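Local coordinates for protein purine nucleoside phosphorylase (Bacillus licheniformis, PDB 6DZD) that probably phosphorolyses adenosine, inosine and S-methyl-5'-thioadenosine to the free base and the corresponding ribose or methylthioribose 1-phosphate, with a suggested adenosine deaminase activity as well, at residues T75-A83 against R99-L110. Numbering follows the deposited sequence.
Sequences TDLHDWVFA and RASGAFRYDTAL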
# COMPACT_ATOMS: atom_id res chain seq x y z
N THR A 75 -4.37 9.96 -17.10
CA THR A 75 -4.36 8.58 -17.55
C THR A 75 -5.79 8.13 -17.79
O THR A 75 -6.76 8.84 -17.50
CB THR A 75 -3.71 7.63 -16.53
OG1 THR A 75 -4.46 7.61 -15.30
CG2 THR A 75 -2.27 8.04 -16.24
N ASP A 76 -5.92 6.91 -18.31
CA ASP A 76 -7.20 6.27 -18.53
C ASP A 76 -7.38 5.13 -17.54
O ASP A 76 -6.48 4.30 -17.36
CB ASP A 76 -7.26 5.72 -19.94
CG ASP A 76 -8.68 5.51 -20.42
OD1 ASP A 76 -9.54 5.12 -19.60
OD2 ASP A 76 -8.92 5.75 -21.63
N LEU A 77 -8.58 5.05 -16.95
CA LEU A 77 -8.88 3.99 -16.00
C LEU A 77 -8.82 2.61 -16.64
O LEU A 77 -8.69 1.61 -15.92
CB LEU A 77 -10.26 4.24 -15.39
CG LEU A 77 -10.57 3.57 -14.05
CD1 LEU A 77 -9.52 3.95 -13.02
CD2 LEU A 77 -11.96 3.91 -13.57
N HIS A 78 -8.90 2.54 -17.97
CA HIS A 78 -8.76 1.27 -18.67
C HIS A 78 -7.38 0.66 -18.53
O HIS A 78 -7.24 -0.56 -18.67
CB HIS A 78 -9.09 1.46 -20.16
CG HIS A 78 -10.54 1.74 -20.41
ND1 HIS A 78 -11.11 2.98 -20.19
CD2 HIS A 78 -11.54 0.94 -20.83
CE1 HIS A 78 -12.39 2.93 -20.48
NE2 HIS A 78 -12.68 1.70 -20.87
N ASP A 79 -6.36 1.48 -18.26
CA ASP A 79 -5.00 1.00 -18.10
C ASP A 79 -4.62 0.80 -16.63
O ASP A 79 -3.43 0.74 -16.30
CB ASP A 79 -4.02 1.95 -18.79
CG ASP A 79 -4.38 2.21 -20.24
OD1 ASP A 79 -4.69 1.25 -20.98
OD2 ASP A 79 -4.36 3.41 -20.64
N TRP A 80 -5.61 0.68 -15.75
CA TRP A 80 -5.38 0.42 -14.34
C TRP A 80 -5.68 -1.04 -14.00
O TRP A 80 -6.49 -1.70 -14.67
CB TRP A 80 -6.23 1.35 -13.47
CG TRP A 80 -5.80 2.77 -13.51
CD1 TRP A 80 -5.74 3.58 -14.60
CD2 TRP A 80 -5.35 3.55 -12.39
NE1 TRP A 80 -5.28 4.82 -14.24
CE2 TRP A 80 -5.03 4.83 -12.89
CE3 TRP A 80 -5.19 3.30 -11.03
CZ2 TRP A 80 -4.56 5.86 -12.07
CZ3 TRP A 80 -4.73 4.33 -10.21
CH2 TRP A 80 -4.42 5.59 -10.74
N VAL A 81 -5.02 -1.55 -12.96
CA VAL A 81 -5.19 -2.93 -12.51
C VAL A 81 -5.36 -2.96 -11.00
O VAL A 81 -4.52 -2.41 -10.27
CB VAL A 81 -4.01 -3.81 -12.93
CG1 VAL A 81 -4.24 -5.21 -12.44
CG2 VAL A 81 -3.81 -3.77 -14.44
N PHE A 82 -6.40 -3.65 -10.53
CA PHE A 82 -6.78 -3.72 -9.13
C PHE A 82 -6.75 -5.17 -8.65
O PHE A 82 -6.76 -6.11 -9.45
CB PHE A 82 -8.18 -3.09 -8.91
CG PHE A 82 -8.19 -1.58 -8.97
CD1 PHE A 82 -7.92 -0.91 -10.16
CD2 PHE A 82 -8.46 -0.84 -7.84
CE1 PHE A 82 -7.91 0.48 -10.21
CE2 PHE A 82 -8.46 0.55 -7.90
CZ PHE A 82 -8.18 1.21 -9.08
N ALA A 83 -6.72 -5.35 -7.33
CA ALA A 83 -6.58 -6.67 -6.73
C ALA A 83 -7.74 -6.97 -5.78
O ALA A 83 -8.25 -6.07 -5.10
CB ALA A 83 -5.28 -6.83 -5.95
N ARG A 99 -4.80 -5.59 -18.26
CA ARG A 99 -5.30 -4.22 -18.27
C ARG A 99 -6.77 -4.19 -17.91
O ARG A 99 -7.52 -5.12 -18.21
CB ARG A 99 -5.10 -3.60 -19.64
CG ARG A 99 -4.10 -2.48 -19.68
CD ARG A 99 -3.90 -2.03 -21.11
NE ARG A 99 -3.05 -0.86 -21.10
CZ ARG A 99 -1.73 -0.93 -21.07
NH1 ARG A 99 -1.14 -2.12 -21.09
NH2 ARG A 99 -1.01 0.17 -21.03
N ALA A 100 -7.15 -3.13 -17.19
CA ALA A 100 -8.53 -2.83 -16.80
C ALA A 100 -9.13 -3.86 -15.84
O ALA A 100 -10.31 -3.74 -15.49
CB ALA A 100 -9.44 -2.66 -18.03
N SER A 101 -8.34 -4.80 -15.33
CA SER A 101 -8.89 -5.84 -14.46
C SER A 101 -9.19 -5.25 -13.09
O SER A 101 -8.29 -4.74 -12.41
CB SER A 101 -7.92 -7.01 -14.32
OG SER A 101 -7.63 -7.67 -15.55
N GLY A 102 -10.45 -5.34 -12.67
CA GLY A 102 -10.86 -4.75 -11.41
C GLY A 102 -11.06 -3.25 -11.41
O GLY A 102 -11.49 -2.72 -10.38
N ALA A 103 -10.81 -2.57 -12.53
CA ALA A 103 -10.86 -1.10 -12.54
C ALA A 103 -12.29 -0.59 -12.49
O ALA A 103 -12.57 0.42 -11.84
CB ALA A 103 -10.13 -0.56 -13.78
N PHE A 104 -13.22 -1.28 -13.17
CA PHE A 104 -14.63 -0.89 -13.14
C PHE A 104 -15.53 -1.86 -12.39
O PHE A 104 -16.64 -1.50 -12.02
CB PHE A 104 -15.17 -0.72 -14.57
CG PHE A 104 -14.44 0.33 -15.36
CD1 PHE A 104 -13.30 0.02 -16.07
CD2 PHE A 104 -14.89 1.64 -15.35
CE1 PHE A 104 -12.63 1.00 -16.78
CE2 PHE A 104 -14.23 2.61 -16.05
CZ PHE A 104 -13.09 2.29 -16.77
N ARG A 105 -15.06 -3.07 -12.14
CA ARG A 105 -15.85 -4.08 -11.46
C ARG A 105 -14.89 -4.87 -10.61
O ARG A 105 -13.78 -5.17 -11.05
CB ARG A 105 -16.54 -5.03 -12.45
CG ARG A 105 -17.48 -4.37 -13.45
CD ARG A 105 -18.18 -5.42 -14.26
NE ARG A 105 -19.10 -4.85 -15.24
CZ ARG A 105 -18.79 -4.66 -16.52
NH1 ARG A 105 -17.58 -4.97 -16.95
NH2 ARG A 105 -19.69 -4.14 -17.36
N TYR A 106 -15.30 -5.19 -9.38
CA TYR A 106 -14.48 -6.04 -8.52
C TYR A 106 -14.38 -7.47 -9.05
O TYR A 106 -13.42 -8.17 -8.71
CB TYR A 106 -15.05 -6.04 -7.10
CG TYR A 106 -14.08 -6.49 -6.02
CD1 TYR A 106 -13.15 -5.60 -5.50
CD2 TYR A 106 -14.12 -7.78 -5.51
CE1 TYR A 106 -12.27 -5.98 -4.52
CE2 TYR A 106 -13.24 -8.18 -4.52
CZ TYR A 106 -12.31 -7.27 -4.03
OH TYR A 106 -11.42 -7.62 -3.03
N ASP A 107 -15.33 -7.88 -9.90
CA ASP A 107 -15.37 -9.25 -10.39
C ASP A 107 -14.11 -9.63 -11.16
O ASP A 107 -13.74 -10.81 -11.19
CB ASP A 107 -16.57 -9.45 -11.31
CG ASP A 107 -17.90 -9.34 -10.59
OD1 ASP A 107 -17.88 -9.14 -9.34
OD2 ASP A 107 -18.95 -9.44 -11.26
N THR A 108 -13.45 -8.65 -11.79
CA THR A 108 -12.23 -8.90 -12.56
C THR A 108 -10.95 -8.46 -11.85
O THR A 108 -9.88 -8.54 -12.45
CB THR A 108 -12.32 -8.20 -13.91
OG1 THR A 108 -12.66 -6.82 -13.72
CG2 THR A 108 -13.34 -8.89 -14.81
N ALA A 109 -11.04 -7.97 -10.61
CA ALA A 109 -9.85 -7.67 -9.83
C ALA A 109 -9.03 -8.94 -9.64
O ALA A 109 -9.58 -10.04 -9.59
CB ALA A 109 -10.23 -7.07 -8.48
N LEU A 110 -7.71 -8.79 -9.57
CA LEU A 110 -6.83 -9.95 -9.48
C LEU A 110 -7.10 -10.78 -8.22
O LEU A 110 -6.95 -10.28 -7.09
CB LEU A 110 -5.37 -9.49 -9.56
CG LEU A 110 -5.01 -9.05 -10.99
CD1 LEU A 110 -3.63 -8.40 -11.09
CD2 LEU A 110 -5.09 -10.20 -11.96
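The Phe104 ring wedges between Leu77 and His78. Leu77 CD2 sits over one ring face, 4.0 Å from the Phe104 centroid, a CH-pi contact, while the ring's edge points into the face of the His78 imidazole, planes at 53°. His78 is itself braced in its ring plane, its ND1 bonded to Asp76 OD1, which also accepts His78 N in an Asx turn. Beside this wedge, the methyl bump of Ala103 CB rests against two carbonyl oxygens, Leu77 O at 3.4 Å and Trp80 O at 3.9 Å. Gly102 fits where its neighbours crowd in: a CB would run into Phe82 CB and Ala109 CA.

Strand 80-82, outermost in its sheet within this chain, is gripped at Phe82 through both N and O: Phe82 N donates to Ser101 O (2.9 Å), and Leu110 N donates to Phe82 O (2.8 Å). Val81 CG1, anti to its own N (chi1 180°), meets Leu110 CD1 at 3.5 Å.

At the other end the extended Arg99 chain carries NE to Asp79 OD1 (2.7 Å), in the guanidinium plane but from above the carboxylate plane; NH1 also pairs with Asp96. Replacing this arginine with a leucine would probably leave both carboxylates without their shared cation. The chemistry thus implies a loop between strands 91-93 and 115-118 tied to a sheet edge by backbone bonds, with apolar packing and one salt bridge beside them.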